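Local coordinates for 3-oxoacyl-(acyl-carrier protein) synthase II (Thermus thermophilus, PDB 1J3N) that probably catalyses the condensation step of fatty acid elongation, joining malonyl-ACP to a growing acyl chain as a homodimeric beta-ketoacyl-ACP synthase, at residues A[66-80]-A[134-148]. Residues are numbered along the deposited sequence; the frame is centred on the assembly and turned at random.
Sequences RRLDRFVQYALIAAQ and MMIANMASAHIAMRY
Helix 70-80 and helix 139-148 pack with their axes 8.9 Å apart at a crossing angle of -45°, drawing closest where Val72 meets Ala140, their CA atoms 4.8 Å apart. Both belong to the N-terminal half of a thiolase-fold condensing enzyme and lie against the same sheet, where Ala79 and Ile144 each touch Leu184 of strand 182-189. Small residues allow the close approach: Ala75 CB rests 3.8 Å from Ala140 CB. CD1 of Ile144 adds apolar packing on Ala79 CB. Leu76 and Ile144 run alongside in opposite senses, CD2 of the leucine 3.7 Å from CG1 of the isoleucine. Beside them, Leu68 CD2 makes a CH-pi contact over one face of the His143 ring, 3.6 Å from its centroid, while Met146 CE covers the opposite face; Ile267 of the second subunit also packs on this histidine. At the start of helix 70-80, Asp69 is the N-cap, accepting from Phe71 N through the anti lone pair of OD1, with OD2 hydrogen-bonded to Thr111 OG1. Phe71 CG stands between its backbone N and carbonyl carbon (chi1 86°), which sends the ring into the turn after helix 131-135, its edge facing the carbonyl oxygens of Met134, Ile136 and Ala137. Further along helix 70-86, the extended Arg147 directs NH1 to Gln80 OE1 at 3.0 Å, a bent bond, and NH2 adds a weak one to the same oxygen; the amide and guanidinium planes stand 63° apart. An alanine in place of Gln80 would remove that acceptor and probably leave the guanidinium less firmly oriented, though NH2 also has a weak bond to Tyr59 O. A water bridges the helices, donating to Leu76 O at 2.7 Å and hydrogen-bonded, also at 2.7 Å, to Tyr148 OH.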
# COMPACT_ATOMS: atom_id res chain seq x y z
N ARG A 66 15.67 -19.11 -2.92
CA ARG A 66 15.46 -19.51 -1.54
C ARG A 66 15.23 -18.37 -0.56
O ARG A 66 14.79 -18.59 0.57
CB ARG A 66 16.61 -20.41 -1.05
CG ARG A 66 16.40 -21.89 -1.41
CD ARG A 66 17.09 -22.29 -2.71
NE ARG A 66 18.39 -22.91 -2.45
CZ ARG A 66 19.22 -23.36 -3.38
NH1 ARG A 66 18.90 -23.26 -4.67
NH2 ARG A 66 20.36 -23.93 -3.04
N ARG A 67 15.53 -17.14 -0.97
CA ARG A 67 15.31 -15.99 -0.10
C ARG A 67 14.21 -15.10 -0.64
O ARG A 67 14.04 -13.96 -0.21
CB ARG A 67 16.62 -15.22 0.07
CG ARG A 67 17.65 -16.03 0.85
CD ARG A 67 18.99 -15.35 0.97
NE ARG A 67 19.93 -16.21 1.68
CZ ARG A 67 21.22 -15.93 1.88
NH1 ARG A 67 21.72 -14.79 1.42
NH2 ARG A 67 21.99 -16.79 2.53
N LEU A 68 13.44 -15.65 -1.58
CA LEU A 68 12.34 -14.93 -2.20
C LEU A 68 11.04 -15.67 -1.99
O LEU A 68 10.92 -16.85 -2.34
CB LEU A 68 12.56 -14.79 -3.71
CG LEU A 68 13.66 -13.86 -4.21
CD1 LEU A 68 13.62 -13.80 -5.73
CD2 LEU A 68 13.44 -12.48 -3.64
N ASP A 69 10.06 -14.99 -1.41
CA ASP A 69 8.76 -15.60 -1.17
C ASP A 69 8.08 -15.74 -2.52
O ASP A 69 8.37 -14.99 -3.45
CB ASP A 69 7.92 -14.72 -0.24
CG ASP A 69 6.58 -15.33 0.09
OD1 ASP A 69 5.67 -15.31 -0.79
OD2 ASP A 69 6.43 -15.85 1.22
N ARG A 70 7.18 -16.71 -2.63
CA ARG A 70 6.47 -16.94 -3.88
C ARG A 70 5.82 -15.66 -4.46
O ARG A 70 5.81 -15.48 -5.67
CB ARG A 70 5.40 -18.02 -3.67
CG ARG A 70 4.80 -18.58 -4.95
CD ARG A 70 3.74 -19.64 -4.65
NE ARG A 70 4.32 -20.93 -4.23
CZ ARG A 70 4.76 -21.86 -5.07
NH1 ARG A 70 4.71 -21.66 -6.38
NH2 ARG A 70 5.26 -22.99 -4.60
N PHE A 71 5.30 -14.77 -3.62
CA PHE A 71 4.66 -13.58 -4.19
C PHE A 71 5.66 -12.65 -4.86
O PHE A 71 5.33 -11.97 -5.84
CB PHE A 71 3.81 -12.82 -3.15
CG PHE A 71 4.57 -11.82 -2.31
CD1 PHE A 71 5.35 -12.24 -1.23
CD2 PHE A 71 4.46 -10.46 -2.57
CE1 PHE A 71 6.00 -11.31 -0.42
CE2 PHE A 71 5.11 -9.52 -1.76
CZ PHE A 71 5.88 -9.95 -0.68
N VAL A 72 6.88 -12.63 -4.35
CA VAL A 72 7.92 -11.80 -4.94
C VAL A 72 8.43 -12.54 -6.19
O VAL A 72 8.77 -11.92 -7.19
CB VAL A 72 9.07 -11.54 -3.94
CG1 VAL A 72 10.29 -10.98 -4.68
CG2 VAL A 72 8.61 -10.54 -2.86
N GLN A 73 8.45 -13.87 -6.13
CA GLN A 73 8.90 -14.65 -7.28
C GLN A 73 7.97 -14.40 -8.47
O GLN A 73 8.43 -14.24 -9.60
CB GLN A 73 8.92 -16.14 -6.93
CG GLN A 73 10.15 -16.55 -6.14
CD GLN A 73 10.21 -18.05 -5.90
OE1 GLN A 73 9.93 -18.84 -6.80
NE2 GLN A 73 10.59 -18.44 -4.69
N TYR A 74 6.67 -14.35 -8.23
CA TYR A 74 5.72 -14.10 -9.30
C TYR A 74 5.87 -12.68 -9.85
O TYR A 74 5.84 -12.47 -11.06
CB TYR A 74 4.28 -14.30 -8.81
CG TYR A 74 3.92 -15.73 -8.48
CD1 TYR A 74 4.80 -16.78 -8.76
CD2 TYR A 74 2.69 -16.04 -7.90
CE1 TYR A 74 4.46 -18.10 -8.47
CE2 TYR A 74 2.34 -17.36 -7.62
CZ TYR A 74 3.23 -18.38 -7.91
OH TYR A 74 2.89 -19.70 -7.64
N ALA A 75 6.04 -11.71 -8.97
CA ALA A 75 6.19 -10.32 -9.43
C ALA A 75 7.42 -10.13 -10.32
O ALA A 75 7.36 -9.42 -11.33
CB ALA A 75 6.27 -9.39 -8.25
N LEU A 76 8.54 -10.75 -9.95
CA LEU A 76 9.77 -10.62 -10.74
C LEU A 76 9.60 -11.28 -12.10
O LEU A 76 10.06 -10.76 -13.12
CB LEU A 76 10.95 -11.25 -9.97
CG LEU A 76 11.43 -10.43 -8.76
CD1 LEU A 76 12.44 -11.20 -7.94
CD2 LEU A 76 12.03 -9.13 -9.26
N ILE A 77 8.91 -12.42 -12.12
CA ILE A 77 8.67 -13.13 -13.37
C ILE A 77 7.75 -12.31 -14.28
O ILE A 77 8.02 -12.17 -15.48
CB ILE A 77 8.02 -14.51 -13.10
CG1 ILE A 77 9.03 -15.42 -12.39
CG2 ILE A 77 7.54 -15.14 -14.42
CD1 ILE A 77 8.42 -16.73 -11.89
N ALA A 78 6.69 -11.75 -13.72
CA ALA A 78 5.76 -10.94 -14.51
C ALA A 78 6.44 -9.68 -15.03
O ALA A 78 6.21 -9.26 -16.16
CB ALA A 78 4.53 -10.57 -13.69
N ALA A 79 7.27 -9.06 -14.20
CA ALA A 79 7.99 -7.86 -14.60
C ALA A 79 8.94 -8.16 -15.75
O ALA A 79 9.05 -7.37 -16.69
CB ALA A 79 8.76 -7.27 -13.41
N GLN A 80 9.63 -9.30 -15.69
CA GLN A 80 10.54 -9.68 -16.77
C GLN A 80 9.73 -9.88 -18.06
O GLN A 80 10.08 -9.36 -19.12
CB GLN A 80 11.30 -10.97 -16.43
CG GLN A 80 12.40 -11.32 -17.44
CD GLN A 80 13.25 -12.52 -17.03
OE1 GLN A 80 13.51 -12.73 -15.84
NE2 GLN A 80 13.70 -13.29 -18.01
N MET A 134 11.41 -11.04 3.45
CA MET A 134 10.70 -11.95 2.57
C MET A 134 9.18 -11.82 2.64
O MET A 134 8.48 -12.07 1.66
CB MET A 134 11.08 -13.41 2.88
CG MET A 134 12.50 -13.81 2.50
SD MET A 134 12.83 -15.56 2.91
CE MET A 134 11.71 -16.40 1.78
N MET A 135 8.65 -11.41 3.79
CA MET A 135 7.20 -11.32 3.94
C MET A 135 6.49 -9.98 3.70
O MET A 135 5.34 -9.98 3.27
CB MET A 135 6.79 -11.88 5.31
CG MET A 135 6.97 -10.92 6.49
SD MET A 135 5.56 -9.80 6.67
CE MET A 135 6.07 -8.89 8.18
N ILE A 136 7.16 -8.86 3.96
CA ILE A 136 6.49 -7.57 3.78
C ILE A 136 6.11 -7.20 2.34
O ILE A 136 6.86 -7.45 1.40
CB ILE A 136 7.29 -6.41 4.45
CG1 ILE A 136 8.69 -6.29 3.86
CG2 ILE A 136 7.41 -6.68 5.95
CD1 ILE A 136 9.49 -5.15 4.46
N ALA A 137 4.94 -6.59 2.20
CA ALA A 137 4.36 -6.21 0.91
C ALA A 137 5.20 -5.41 -0.07
O ALA A 137 5.12 -5.63 -1.27
CB ALA A 137 3.02 -5.48 1.14
N ASN A 138 5.99 -4.48 0.44
CA ASN A 138 6.80 -3.62 -0.42
C ASN A 138 8.00 -4.32 -1.07
O ASN A 138 8.74 -3.68 -1.82
CB ASN A 138 7.30 -2.42 0.39
CG ASN A 138 8.16 -2.84 1.58
OD1 ASN A 138 9.38 -2.67 1.57
ND2 ASN A 138 7.52 -3.39 2.60
N MET A 139 8.19 -5.60 -0.79
CA MET A 139 9.34 -6.29 -1.36
C MET A 139 9.21 -6.70 -2.83
O MET A 139 10.20 -7.05 -3.46
CB MET A 139 9.72 -7.50 -0.51
CG MET A 139 10.24 -7.12 0.86
SD MET A 139 11.49 -5.83 0.81
CE MET A 139 12.90 -6.73 0.24
N ALA A 140 8.00 -6.66 -3.38
CA ALA A 140 7.82 -6.98 -4.78
C ALA A 140 8.34 -5.78 -5.57
O ALA A 140 9.13 -5.93 -6.50
CB ALA A 140 6.35 -7.22 -5.09
N SER A 141 7.91 -4.59 -5.19
CA SER A 141 8.38 -3.37 -5.85
C SER A 141 9.89 -3.22 -5.65
O SER A 141 10.63 -3.02 -6.61
CB SER A 141 7.67 -2.15 -5.27
OG SER A 141 6.34 -2.06 -5.74
N ALA A 142 10.33 -3.36 -4.41
CA ALA A 142 11.74 -3.24 -4.06
C ALA A 142 12.64 -4.19 -4.85
O ALA A 142 13.69 -3.79 -5.35
CB ALA A 142 11.93 -3.49 -2.57
N HIS A 143 12.24 -5.45 -4.95
CA HIS A 143 13.05 -6.41 -5.68
C HIS A 143 13.13 -6.11 -7.16
O HIS A 143 14.16 -6.36 -7.79
CB HIS A 143 12.55 -7.84 -5.44
CG HIS A 143 13.19 -8.49 -4.25
ND1 HIS A 143 14.53 -8.82 -4.22
CD2 HIS A 143 12.69 -8.80 -3.03
CE1 HIS A 143 14.83 -9.31 -3.03
NE2 HIS A 143 13.73 -9.31 -2.29
N ILE A 144 12.05 -5.58 -7.72
CA ILE A 144 12.06 -5.24 -9.14
C ILE A 144 12.99 -4.05 -9.37
O ILE A 144 13.76 -4.03 -10.33
CB ILE A 144 10.63 -4.92 -9.64
CG1 ILE A 144 9.80 -6.21 -9.70
CG2 ILE A 144 10.70 -4.26 -11.00
CD1 ILE A 144 8.28 -5.98 -9.74
N ALA A 145 12.90 -3.06 -8.49
CA ALA A 145 13.75 -1.87 -8.58
C ALA A 145 15.22 -2.24 -8.44
O ALA A 145 16.08 -1.70 -9.15
CB ALA A 145 13.37 -0.86 -7.51
N MET A 146 15.51 -3.16 -7.53
CA MET A 146 16.88 -3.60 -7.29
C MET A 146 17.46 -4.40 -8.45
O MET A 146 18.61 -4.21 -8.84
CB MET A 146 16.96 -4.42 -6.01
CG MET A 146 16.66 -3.63 -4.75
SD MET A 146 16.92 -4.57 -3.24
CE MET A 146 15.39 -5.46 -3.11
N ARG A 147 16.65 -5.29 -9.01
CA ARG A 147 17.09 -6.13 -10.10
C ARG A 147 17.50 -5.35 -11.35
O ARG A 147 18.48 -5.70 -12.01
CB ARG A 147 16.00 -7.14 -10.48
CG ARG A 147 16.49 -8.22 -11.44
CD ARG A 147 15.39 -9.18 -11.87
NE ARG A 147 15.97 -10.31 -12.59
CZ ARG A 147 15.29 -11.21 -13.29
NH1 ARG A 147 13.97 -11.13 -13.38
NH2 ARG A 147 15.93 -12.21 -13.88
N TYR A 148 16.74 -4.31 -11.67
CA TYR A 148 16.99 -3.50 -12.86
C TYR A 148 17.64 -2.14 -12.62
O TYR A 148 17.97 -1.44 -13.57
CB TYR A 148 15.69 -3.31 -13.63
CG TYR A 148 15.03 -4.61 -14.06
CD1 TYR A 148 15.67 -5.49 -14.94
CD2 TYR A 148 13.78 -4.96 -13.58
CE1 TYR A 148 15.07 -6.69 -15.33
CE2 TYR A 148 13.17 -6.15 -13.96
CZ TYR A 148 13.82 -7.01 -14.83
OH TYR A 148 13.21 -8.19 -15.20
O HOH W 1 10.31 -12.27 -0.80
O HOH W 2 12.32 -9.28 -12.95